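Local coordinates for alcohol oxidase (Myceliophthora thermophila, PDB 6F74), which binds FAD and acts as a VAO-type flavoprotein oxidase, probably oxidising alcohol substrates with molecular oxygen, at residues Arg135-Lys146 against Ile265-Val273; Gly123-Ser133 against Asp166-Ser177. All coordinates share one frame; numbering follows the deposited sequence.

Overall arrangement
Both contacts lie within the FAD-binding domain and meet at helix 135-147. Interaction 2 is the more buried: strands 128-131 and 171-174 run side by side, joined by backbone hydrogen bonds. Interaction 1 is partly buried and rests on side chains of the helix set against the side chains and turn carbonyls of a β-hairpin, methionine and leucine in the middle, charged residues and water at the margins. The helix follows strand 128-131 and couples the two: Ile138 CD1 lies 3.8 Å from Leu175 CD2, and Phe144 and Thr141 pack on Leu171 and Val130. Thus it bears on the parallel strand pair of the mixed sheet and on the hairpin, while interaction 2 also reaches the flavin through Leu175 and the surface through a glycan.

Interaction 1: Arg135-Lys146 against Ile265-Val273; sequences REDITLTLNFAK and IMLADGRIV
The guanidinium of Arg135 meets Ile272 at a slant, neither squarely over a face nor at an edge, with the methyl CD1 of Ile272 3.6 Å from NH1. The second guanidinium, that of Arg271, belongs to the β-hairpin formed by strands 260-266 and 272-276, on which helix 135-147 leans; Asp269 OD2 lies at its edge, in its plane, 2.9 Å from NE and also bonded to NH2. That salt bridge stays within the hairpin's connection, where Asp269 OD1 accepts from Arg271 N in an Asx turn. The type I turn from Leu267 to Gly270 ends on a residue with phi 95°, where a side chain would jam against the preceding carbonyl, and glycine fits.

Met266 supplies the apolar centre. Its chain runs extended as far as SD and then bends (chi3 -49°), which brings CE to 3.5 Å from Thr139 OG1, while SD lies 3.8 Å from Ile138 CG2. A flexible, unbranched thioether can thread between Ile138 and Thr139, with SD and CE each touching both. One turn further on, Leu142 CD2 is 4.0 Å from Met266 SD and 3.5 Å from the carbonyl O of Leu267, so a branched side chain lies against both methionine and turn. Behind them, Ile138 also touches Ile296 and Leu298 of strand 296-306, the hairpin's neighbour in the sheet.

Polar links flank this packing. One water joins Thr139 OG1 to Gly270 O; another accepts from Lys146 NZ and donates to Asn143 OD1. A long lysine suits the margin, since its ammonium can span to the turn: Lys146 NZ donates to Ala268 O at 2.7 Å, in the carbonyl plane and with a C=O...N angle of 147°.

Interaction 2: Gly123-Ser133 against Asp166-Ser177; sequences GSLPYYAVNAS and DGYGGLELWLHS. With NAG (2-acetamido-2-deoxy-beta-D-glucopyranose), chain J.
A parallel pair of strands in the FAD-binding domain, 128-131 beside 171-174, carries an N-linked glycan at its C-terminal end. The backbone ladder is regular in the middle: Glu172 N donates to Tyr128 O at 2.7 Å, nearly straight at 178°, and Val130 N to Glu172 O at 2.9 Å; Trp174 N to Val130 O and Ala132 N to Trp174 O continue it. At the other end, Gly170 O receives Tyr127 N.

On the face turned to helix 135-147, Leu171 CD1 lies 3.7 Å from Tyr128 CB and also approaches Val130 CG2. The other face holds Ala129, Asn131, Glu172 and Trp174. Glu172 CB packs on Pro126 CB at 3.7 Å; the extended chain then carries its carboxylate to Arg98, which also binds Asp166.

Asn131 ND2 is bonded covalently to C1 of the sugar, and Asn131-Ala132-Ser133 forms the glycosylation sequon. With CG opposite the backbone N (chi1 -168°), the indole of Trp174 sits beside Asn131: CE3 is 4.0 Å from Asn131 CB, and the acetyl methyl C8 of the sugar comes to the ring edge. His176 CB and two waters lie over one ring face, and both waters donate to Asn131 OD1. Replacing Trp174 by an alanine would probably leave Asn131 CB and the acetyl methyl without their neighbour and open a gap beneath His176 CB and the two waters.

The chemistry implies a division of labour: backbone bonds fix the strand register, while the asparagine's nitrogen is committed to the sugar and its oxygen is held by water.

Interaction 1: Arg135-Lys146 against Ile265-Val273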
loop_
_atom_site.group_PDB
_atom_site.type_symbol
_atom_site.label_atom_id
_atom_site.label_comp_id
_atom_site.label_asym_id
_atom_site.label_seq_id
_atom_site.Cartn_x
_atom_site.Cartn_y
_atom_site.Cartn_z
ATOM N N ARG A 135 25.615 -2.874 -1.478
ATOM C CA ARG A 135 25.349 -4.149 -2.149
ATOM C C ARG A 135 26.030 -5.342 -1.460
ATOM O O ARG A 135 25.512 -6.450 -1.521
ATOM C CB ARG A 135 25.824 -4.111 -3.602
ATOM C CG ARG A 135 24.979 -3.235 -4.488
ATOM C CD ARG A 135 25.470 -3.243 -5.930
ATOM N NE ARG A 135 24.541 -2.475 -6.767
ATOM C CZ ARG A 135 24.403 -2.553 -8.097
ATOM N NH1 ARG A 135 25.174 -3.355 -8.821
ATOM N NH2 ARG A 135 23.485 -1.804 -8.693
ATOM N N GLU A 136 27.170 -5.101 -0.811
ATOM C CA GLU A 136 27.923 -6.156 -0.163
ATOM C C GLU A 136 27.090 -6.628 1.050
ATOM O O GLU A 136 26.900 -7.810 1.244
ATOM C CB GLU A 136 29.313 -5.689 0.251
ATOM C CG GLU A 136 30.286 -5.443 -0.922
ATOM C CD GLU A 136 29.888 -4.267 -1.797
ATOM O OE1 GLU A 136 29.448 -3.225 -1.314
ATOM O OE2 GLU A 136 29.960 -4.364 -3.025
ATOM N N ASP A 137 26.576 -5.682 1.832
ATOM C CA ASP A 137 25.645 -5.986 2.925
ATOM C C ASP A 137 24.522 -6.906 2.473
ATOM O O ASP A 137 24.212 -7.898 3.130
ATOM C CB ASP A 137 24.994 -4.717 3.487
ATOM C CG ASP A 137 25.989 -3.796 4.183
ATOM O OD1 ASP A 137 27.086 -4.230 4.526
ATOM O OD2 ASP A 137 25.643 -2.611 4.409
ATOM N N ILE A 138 23.943 -6.571 1.327
ATOM C CA ILE A 138 22.783 -7.273 0.812
ATOM C C ILE A 138 23.199 -8.680 0.373
ATOM O O ILE A 138 22.497 -9.664 0.684
ATOM C CB ILE A 138 22.145 -6.556 -0.392
ATOM C CG1 ILE A 138 21.664 -5.155 -0.017
ATOM C CG2 ILE A 138 20.969 -7.367 -0.956
ATOM C CD1 ILE A 138 21.057 -4.397 -1.174
ATOM N N THR A 139 24.295 -8.760 -0.385
ATOM C CA THR A 139 24.828 -10.045 -0.831
ATOM C C THR A 139 25.091 -10.966 0.387
ATOM O O THR A 139 24.706 -12.136 0.369
ATOM C CB THR A 139 26.124 -9.875 -1.659
ATOM O OG1 THR A 139 25.817 -9.247 -2.909
ATOM C CG2 THR A 139 26.807 -11.221 -1.961
ATOM N N LEU A 140 25.738 -10.429 1.418
ATOM C CA LEU A 140 26.090 -11.218 2.595
ATOM C C LEU A 140 24.844 -11.690 3.390
ATOM O O LEU A 140 24.826 -12.802 3.937
ATOM C CB LEU A 140 27.036 -10.443 3.526
ATOM C CG LEU A 140 28.468 -10.180 3.050
ATOM C CD1 LEU A 140 29.089 -9.005 3.799
ATOM C CD2 LEU A 140 29.332 -11.440 3.203
ATOM N N THR A 141 23.812 -10.850 3.420
ATOM C CA THR A 141 22.592 -11.175 4.124
ATOM C C THR A 141 21.845 -12.269 3.389
ATOM O O THR A 141 21.486 -13.278 3.992
ATOM C CB THR A 141 21.725 -9.931 4.331
ATOM O OG1 THR A 141 22.513 -8.947 4.965
ATOM C CG2 THR A 141 20.464 -10.238 5.186
ATOM N N LEU A 142 21.663 -12.087 2.083
ATOM C CA LEU A 142 21.073 -13.104 1.246
ATOM C C LEU A 142 21.794 -14.435 1.461
ATOM O O LEU A 142 21.149 -15.432 1.815
ATOM C CB LEU A 142 21.121 -12.709 -0.228
ATOM C CG LEU A 142 20.662 -13.750 -1.263
ATOM C CD1 LEU A 142 19.220 -14.188 -1.044
ATOM C CD2 LEU A 142 20.825 -13.217 -2.661
ATOM N N ASN A 143 23.114 -14.431 1.275
ATOM C CA ASN A 143 23.910 -15.654 1.373
ATOM C C ASN A 143 23.811 -16.332 2.748
ATOM O O ASN A 143 23.656 -17.551 2.825
ATOM C CB ASN A 143 25.396 -15.382 1.029
ATOM C CG ASN A 143 25.640 -15.128 -0.452
ATOM O OD1 ASN A 143 24.745 -15.253 -1.266
ATOM N ND2 ASN A 143 26.884 -14.783 -0.809
ATOM N N PHE A 144 23.911 -15.554 3.813
ATOM C CA PHE A 144 23.794 -16.085 5.178
ATOM C C PHE A 144 22.407 -16.741 5.406
ATOM O O PHE A 144 22.330 -17.796 5.999
ATOM C CB PHE A 144 24.091 -14.978 6.218
ATOM C CG PHE A 144 24.147 -15.456 7.642
ATOM C CD1 PHE A 144 22.964 -15.674 8.369
ATOM C CD2 PHE A 144 25.358 -15.681 8.270
ATOM C CE1 PHE A 144 23.002 -16.096 9.674
ATOM C CE2 PHE A 144 25.406 -16.122 9.578
ATOM C CZ PHE A 144 24.222 -16.323 10.287
ATOM N N ALA A 145 21.330 -16.124 4.922
ATOM C CA ALA A 145 19.963 -16.671 5.087
ATOM C C ALA A 145 19.851 -18.032 4.437
ATOM O O ALA A 145 19.342 -18.987 5.031
ATOM C CB ALA A 145 18.938 -15.738 4.466
ATOM N N LYS A 146 20.330 -18.104 3.193
ATOM C CA LYS A 146 20.324 -19.350 2.428
ATOM C C LYS A 146 21.249 -20.389 3.065
ATOM O O LYS A 146 20.889 -21.538 3.190
ATOM C CB LYS A 146 20.766 -19.108 0.968
ATOM C CG LYS A 146 19.857 -18.231 0.129
ATOM C CD LYS A 146 20.211 -18.315 -1.352
ATOM C CE LYS A 146 21.584 -17.761 -1.672
ATOM N NZ LYS A 146 21.922 -17.907 -3.096
ATOM N N ILE A 265 18.001 -5.777 -10.184
ATOM C CA ILE A 265 17.451 -6.732 -9.253
ATOM C C ILE A 265 18.483 -7.805 -8.956
ATOM O O ILE A 265 19.069 -8.370 -9.893
ATOM C CB ILE A 265 16.192 -7.418 -9.820
ATOM C CG1 ILE A 265 15.118 -6.372 -10.159
ATOM C CG2 ILE A 265 15.626 -8.393 -8.800
ATOM C CD1 ILE A 265 13.878 -6.924 -10.829
ATOM N N MET A 266 18.686 -8.080 -7.666
ATOM C CA MET A 266 19.514 -9.193 -7.212
ATOM C C MET A 266 18.615 -10.417 -7.031
ATOM O O MET A 266 17.669 -10.417 -6.229
ATOM C CB MET A 266 20.241 -8.847 -5.916
ATOM C CG MET A 266 21.129 -9.979 -5.381
ATOM S SD MET A 266 22.106 -9.586 -3.882
ATOM C CE MET A 266 22.848 -8.040 -4.364
ATOM N N LEU A 267 18.911 -11.458 -7.795
ATOM C CA LEU A 267 18.107 -12.672 -7.762
ATOM C C LEU A 267 18.480 -13.497 -6.542
ATOM O O LEU A 267 19.501 -13.223 -5.904
ATOM C CB LEU A 267 18.299 -13.479 -9.056
ATOM C CG LEU A 267 18.049 -12.765 -10.390
ATOM C CD1 LEU A 267 18.297 -13.698 -11.565
ATOM C CD2 LEU A 267 16.644 -12.207 -10.469
ATOM N N ALA A 268 17.658 -14.499 -6.211
ATOM C CA ALA A 268 17.945 -15.427 -5.105
ATOM C C ALA A 268 19.323 -16.087 -5.223
ATOM O O ALA A 268 19.974 -16.364 -4.211
ATOM C CB ALA A 268 16.866 -16.498 -5.050
ATOM N N ASP A 269 19.761 -16.338 -6.453
ATOM C CA ASP A 269 21.097 -16.906 -6.710
ATOM C C ASP A 269 22.237 -15.897 -6.586
ATOM O O ASP A 269 23.379 -16.245 -6.781
ATOM C CB ASP A 269 21.140 -17.578 -8.089
ATOM C CG ASP A 269 20.978 -16.572 -9.255
ATOM O OD1 ASP A 269 21.117 -15.345 -9.055
ATOM O OD2 ASP A 269 20.696 -17.007 -10.381
ATOM N N GLY A 270 21.931 -14.642 -6.269
ATOM C CA GLY A 270 22.956 -13.641 -5.986
ATOM C C GLY A 270 23.342 -12.797 -7.182
ATOM O O GLY A 270 23.974 -11.770 -6.987
ATOM N N ARG A 271 22.966 -13.212 -8.401
ATOM C CA ARG A 271 23.221 -12.402 -9.606
ATOM C C ARG A 271 22.419 -11.115 -9.613
ATOM O O ARG A 271 21.233 -11.086 -9.241
ATOM C CB ARG A 271 22.905 -13.177 -10.896
ATOM C CG ARG A 271 23.811 -14.377 -11.136
ATOM C CD ARG A 271 23.465 -15.036 -12.469
ATOM N NE ARG A 271 22.114 -15.623 -12.454
ATOM C CZ ARG A 271 21.218 -15.539 -13.450
ATOM N NH1 ARG A 271 21.439 -14.789 -14.549
ATOM N NH2 ARG A 271 20.032 -16.131 -13.303
ATOM N N ILE A 272 23.081 -10.046 -10.019
ATOM C CA ILE A 272 22.451 -8.758 -10.232
ATOM C C ILE A 272 22.141 -8.640 -11.711
ATOM O O ILE A 272 23.059 -8.670 -12.506
ATOM C CB ILE A 272 23.338 -7.590 -9.763
ATOM C CG1 ILE A 272 23.544 -7.730 -8.244
ATOM C CG2 ILE A 272 22.676 -6.263 -10.101
ATOM C CD1 ILE A 272 24.262 -6.569 -7.577
ATOM N N VAL A 273 20.847 -8.502 -12.057
ATOM C CA VAL A 273 20.406 -8.455 -13.455
ATOM C C VAL A 273 19.612 -7.185 -13.759
ATOM O O VAL A 273 18.974 -6.602 -12.862
ATOM C CB VAL A 273 19.556 -9.670 -13.869
ATOM C CG1 VAL A 273 20.345 -10.969 -13.731
ATOM C CG2 VAL A 273 18.248 -9.743 -13.092
HETATM O O HOH W 1 25.336 -10.915 -5.135
HETATM O O HOH W 2 24.172 -16.550 -3.980
#

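Interaction 2: Gly123-Ser133 against Asp166-Ser177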
loop_
_atom_site.group_PDB
_atom_site.type_symbol
_atom_site.label_atom_id
_atom_site.label_comp_id
_atom_site.label_asym_id
_atom_site.label_seq_id
_atom_site.Cartn_x
_atom_site.Cartn_y
_atom_site.Cartn_z
ATOM N N GLY A 123 6.418 -11.922 18.226
ATOM C CA GLY A 123 5.402 -12.460 17.344
ATOM C C GLY A 123 6.005 -12.888 16.027
ATOM O O GLY A 123 6.997 -13.644 15.980
ATOM N N SER A 124 5.396 -12.404 14.958
ATOM C CA SER A 124 5.789 -12.705 13.617
ATOM C C SER A 124 6.747 -11.654 13.041
ATOM O O SER A 124 7.013 -11.652 11.842
ATOM C CB SER A 124 4.542 -12.825 12.755
ATOM O OG SER A 124 3.763 -11.633 12.801
ATOM N N LEU A 125 7.266 -10.765 13.870
ATOM C CA LEU A 125 8.250 -9.809 13.402
ATOM C C LEU A 125 9.599 -10.487 13.379
ATOM O O LEU A 125 9.843 -11.340 14.214
ATOM C CB LEU A 125 8.285 -8.569 14.304
ATOM C CG LEU A 125 7.021 -7.708 14.352
ATOM C CD1 LEU A 125 7.197 -6.559 15.311
ATOM C CD2 LEU A 125 6.682 -7.149 12.996
ATOM N N PRO A 126 10.485 -10.106 12.432
ATOM C CA PRO A 126 11.839 -10.652 12.347
ATOM C C PRO A 126 12.648 -10.522 13.627
ATOM O O PRO A 126 12.545 -9.526 14.347
ATOM C CB PRO A 126 12.501 -9.801 11.242
ATOM C CG PRO A 126 11.378 -9.358 10.407
ATOM C CD PRO A 126 10.231 -9.130 11.353
ATOM N N TYR A 127 13.466 -11.544 13.872
ATOM C CA TYR A 127 14.275 -11.685 15.083
ATOM C C TYR A 127 15.635 -10.981 14.952
ATOM O O TYR A 127 16.179 -10.457 15.931
ATOM C CB TYR A 127 14.400 -13.179 15.371
ATOM C CG TYR A 127 14.997 -13.574 16.708
ATOM C CD1 TYR A 127 14.204 -13.679 17.866
ATOM C CD2 TYR A 127 16.339 -13.893 16.805
ATOM C CE1 TYR A 127 14.737 -14.076 19.062
ATOM C CE2 TYR A 127 16.895 -14.265 18.016
ATOM C CZ TYR A 127 16.096 -14.381 19.132
ATOM O OH TYR A 127 16.715 -14.762 20.295
ATOM N N TYR A 128 16.195 -10.965 13.755
ATOM C CA TYR A 128 17.384 -10.154 13.463
ATOM C C TYR A 128 17.111 -9.312 12.245
ATOM O O TYR A 128 16.328 -9.713 11.385
ATOM C CB TYR A 128 18.614 -11.032 13.170
ATOM C CG TYR A 128 19.319 -11.598 14.377
ATOM C CD1 TYR A 128 20.184 -10.814 15.135
ATOM C CD2 TYR A 128 19.147 -12.914 14.743
ATOM C CE1 TYR A 128 20.873 -11.348 16.230
ATOM C CE2 TYR A 128 19.804 -13.459 15.821
ATOM C CZ TYR A 128 20.667 -12.675 16.581
ATOM O OH TYR A 128 21.301 -13.233 17.672
ATOM N N ALA A 129 17.748 -8.160 12.172
ATOM C CA ALA A 129 17.771 -7.358 10.954
ATOM C C ALA A 129 19.188 -6.957 10.618
ATOM O O ALA A 129 19.989 -6.717 11.515
ATOM C CB ALA A 129 16.909 -6.116 11.128
ATOM N N VAL A 130 19.507 -6.890 9.329
ATOM C CA VAL A 130 20.760 -6.285 8.857
ATOM C C VAL A 130 20.429 -4.896 8.309
ATOM O O VAL A 130 19.640 -4.766 7.370
ATOM C CB VAL A 130 21.412 -7.162 7.786
ATOM C CG1 VAL A 130 22.608 -6.464 7.156
ATOM C CG2 VAL A 130 21.829 -8.495 8.389
ATOM N N ASN A 131 21.002 -3.867 8.926
ATOM C CA ASN A 131 20.882 -2.502 8.450
ATOM C C ASN A 131 21.797 -2.362 7.221
ATOM O O ASN A 131 22.949 -1.945 7.338
ATOM C CB ASN A 131 21.258 -1.507 9.573
ATOM C CG ASN A 131 21.269 -0.072 9.114
ATOM O OD1 ASN A 131 20.736 0.242 8.065
ATOM N ND2 ASN A 131 21.889 0.806 9.910
ATOM N N ALA A 132 21.271 -2.764 6.060
ATOM C CA ALA A 132 22.064 -2.888 4.838
ATOM C C ALA A 132 22.142 -1.557 4.126
ATOM O O ALA A 132 21.103 -0.982 3.807
ATOM C CB ALA A 132 21.442 -3.926 3.913
ATOM N N SER A 133 23.353 -1.062 3.908
ATOM C CA SER A 133 23.587 0.200 3.164
ATOM C C SER A 133 24.477 0.069 1.919
ATOM O O SER A 133 24.684 1.043 1.232
ATOM C CB SER A 133 24.155 1.285 4.115
ATOM O OG SER A 133 25.334 0.824 4.751
ATOM N N ASP A 166 7.004 -9.067 7.066
ATOM C CA ASP A 166 7.141 -9.719 8.395
ATOM C C ASP A 166 7.615 -11.176 8.208
ATOM O O ASP A 166 7.648 -11.697 7.105
ATOM C CB ASP A 166 5.798 -9.709 9.167
ATOM C CG ASP A 166 5.333 -8.304 9.570
ATOM O OD1 ASP A 166 6.011 -7.322 9.230
ATOM O OD2 ASP A 166 4.269 -8.133 10.225
ATOM N N GLY A 167 7.947 -11.842 9.293
ATOM C CA GLY A 167 8.083 -13.300 9.260
ATOM C C GLY A 167 8.652 -13.830 10.540
ATOM O O GLY A 167 9.762 -13.463 10.886
ATOM N N TYR A 168 7.885 -14.668 11.239
ATOM C CA TYR A 168 8.346 -15.334 12.469
ATOM C C TYR A 168 9.724 -15.950 12.296
ATOM O O TYR A 168 9.954 -16.691 11.328
ATOM C CB TYR A 168 7.345 -16.440 12.961
ATOM C CG TYR A 168 7.855 -17.213 14.159
ATOM C CD1 TYR A 168 7.662 -16.738 15.450
ATOM C CD2 TYR A 168 8.571 -18.378 14.007
ATOM C CE1 TYR A 168 8.142 -17.421 16.563
ATOM C CE2 TYR A 168 9.057 -19.102 15.128
ATOM C CZ TYR A 168 8.829 -18.614 16.388
ATOM O OH TYR A 168 9.305 -19.264 17.487
ATOM N N GLY A 169 10.612 -15.642 13.226
ATOM C CA GLY A 169 11.929 -16.249 13.282
ATOM C C GLY A 169 12.837 -15.865 12.098
ATOM O O GLY A 169 13.740 -16.616 11.752
ATOM N N GLY A 170 12.566 -14.716 11.514
ATOM C CA GLY A 170 13.177 -14.312 10.268
ATOM C C GLY A 170 14.445 -13.523 10.440
ATOM O O GLY A 170 14.723 -13.000 11.517
ATOM N N LEU A 171 15.209 -13.436 9.361
ATOM C CA LEU A 171 16.330 -12.506 9.243
ATOM C C LEU A 171 15.872 -11.421 8.290
ATOM O O LEU A 171 15.602 -11.698 7.113
ATOM C CB LEU A 171 17.568 -13.220 8.714
ATOM C CG LEU A 171 18.793 -12.376 8.356
ATOM C CD1 LEU A 171 19.250 -11.473 9.518
ATOM C CD2 LEU A 171 19.926 -13.287 7.946
ATOM N N GLU A 172 15.754 -10.189 8.786
ATOM C CA GLU A 172 15.294 -9.090 7.952
ATOM C C GLU A 172 16.435 -8.430 7.156
ATOM O O GLU A 172 17.423 -7.992 7.718
ATOM C CB GLU A 172 14.568 -8.048 8.788
ATOM C CG GLU A 172 13.925 -6.939 7.970
ATOM C CD GLU A 172 13.276 -5.886 8.822
ATOM O OE1 GLU A 172 14.010 -5.046 9.336
ATOM O OE2 GLU A 172 12.027 -5.874 8.939
ATOM N N LEU A 173 16.279 -8.373 5.841
ATOM C CA LEU A 173 17.060 -7.486 5.010
ATOM C C LEU A 173 16.385 -6.138 5.040
ATOM O O LEU A 173 15.386 -5.917 4.322
ATOM C CB LEU A 173 17.133 -8.029 3.584
ATOM C CG LEU A 173 17.873 -7.130 2.583
ATOM C CD1 LEU A 173 19.343 -6.979 2.944
ATOM C CD2 LEU A 173 17.694 -7.730 1.210
ATOM N N TRP A 174 16.905 -5.244 5.873
ATOM C CA TRP A 174 16.367 -3.870 6.004
ATOM C C TRP A 174 17.099 -2.913 5.051
ATOM O O TRP A 174 18.296 -2.665 5.188
ATOM C CB TRP A 174 16.530 -3.420 7.449
ATOM C CG TRP A 174 15.803 -2.171 7.836
ATOM C CD1 TRP A 174 14.605 -1.703 7.331
ATOM C CD2 TRP A 174 16.204 -1.240 8.832
ATOM N NE1 TRP A 174 14.260 -0.526 7.959
ATOM C CE2 TRP A 174 15.220 -0.223 8.888
ATOM C CE3 TRP A 174 17.290 -1.171 9.701
ATOM C CZ2 TRP A 174 15.295 0.850 9.784
ATOM C CZ3 TRP A 174 17.376 -0.096 10.591
ATOM C CH2 TRP A 174 16.377 0.901 10.617
ATOM N N LEU A 175 16.364 -2.381 4.073
ATOM C CA LEU A 175 16.945 -1.581 2.995
ATOM C C LEU A 175 16.858 -0.081 3.206
ATOM O O LEU A 175 17.251 0.687 2.336
ATOM C CB LEU A 175 16.296 -1.988 1.679
ATOM C CG LEU A 175 16.562 -3.460 1.308
ATOM C CD1 LEU A 175 15.708 -3.831 0.103
ATOM C CD2 LEU A 175 18.039 -3.727 1.026
ATOM N N HIS A 176 16.400 0.348 4.375
ATOM C CA HIS A 176 16.076 1.767 4.624
ATOM C C HIS A 176 17.279 2.706 4.446
ATOM O O HIS A 176 17.117 3.836 4.039
ATOM C CB HIS A 176 15.437 1.895 5.999
ATOM C CG HIS A 176 14.983 3.273 6.345
ATOM N ND1 HIS A 176 15.503 3.976 7.402
ATOM C CD2 HIS A 176 14.025 4.056 5.803
ATOM C CE1 HIS A 176 14.906 5.150 7.480
ATOM N NE2 HIS A 176 13.981 5.207 6.548
ATOM N N SER A 177 18.494 2.238 4.723
ATOM C CA SER A 177 19.716 3.044 4.459
ATOM C C SER A 177 20.481 2.656 3.192
ATOM O O SER A 177 21.655 3.006 3.049
ATOM C CB SER A 177 20.669 2.975 5.653
ATOM O OG SER A 177 19.992 3.273 6.852
HETATM C C1 NAG J . 22.072 2.215 9.704
HETATM C C2 NAG J . 22.136 3.015 10.991
HETATM C C3 NAG J . 22.265 4.490 10.636
HETATM C C4 NAG J . 23.573 4.751 9.901
HETATM C C5 NAG J . 23.558 3.896 8.648
HETATM C C6 NAG J . 24.930 3.995 7.970
HETATM C C7 NAG J . 20.802 2.078 12.833
HETATM C C8 NAG J . 19.440 2.073 13.461
HETATM N N2 NAG J . 20.913 2.856 11.758
HETATM O O3 NAG J . 22.155 5.293 11.810
HETATM O O4 NAG J . 23.711 6.169 9.590
HETATM O O5 NAG J . 23.259 2.504 8.932
HETATM O O6 NAG J . 24.969 3.094 6.860
HETATM O O7 NAG J . 21.722 1.407 13.273
HETATM O O HOH W 3 9.441 -13.555 15.214
HETATM O O HOH W 4 18.155 2.204 8.435
HETATM O O HOH W 5 18.858 -0.195 6.377
HETATM O O HOH W 6 23.993 3.577 0.788
#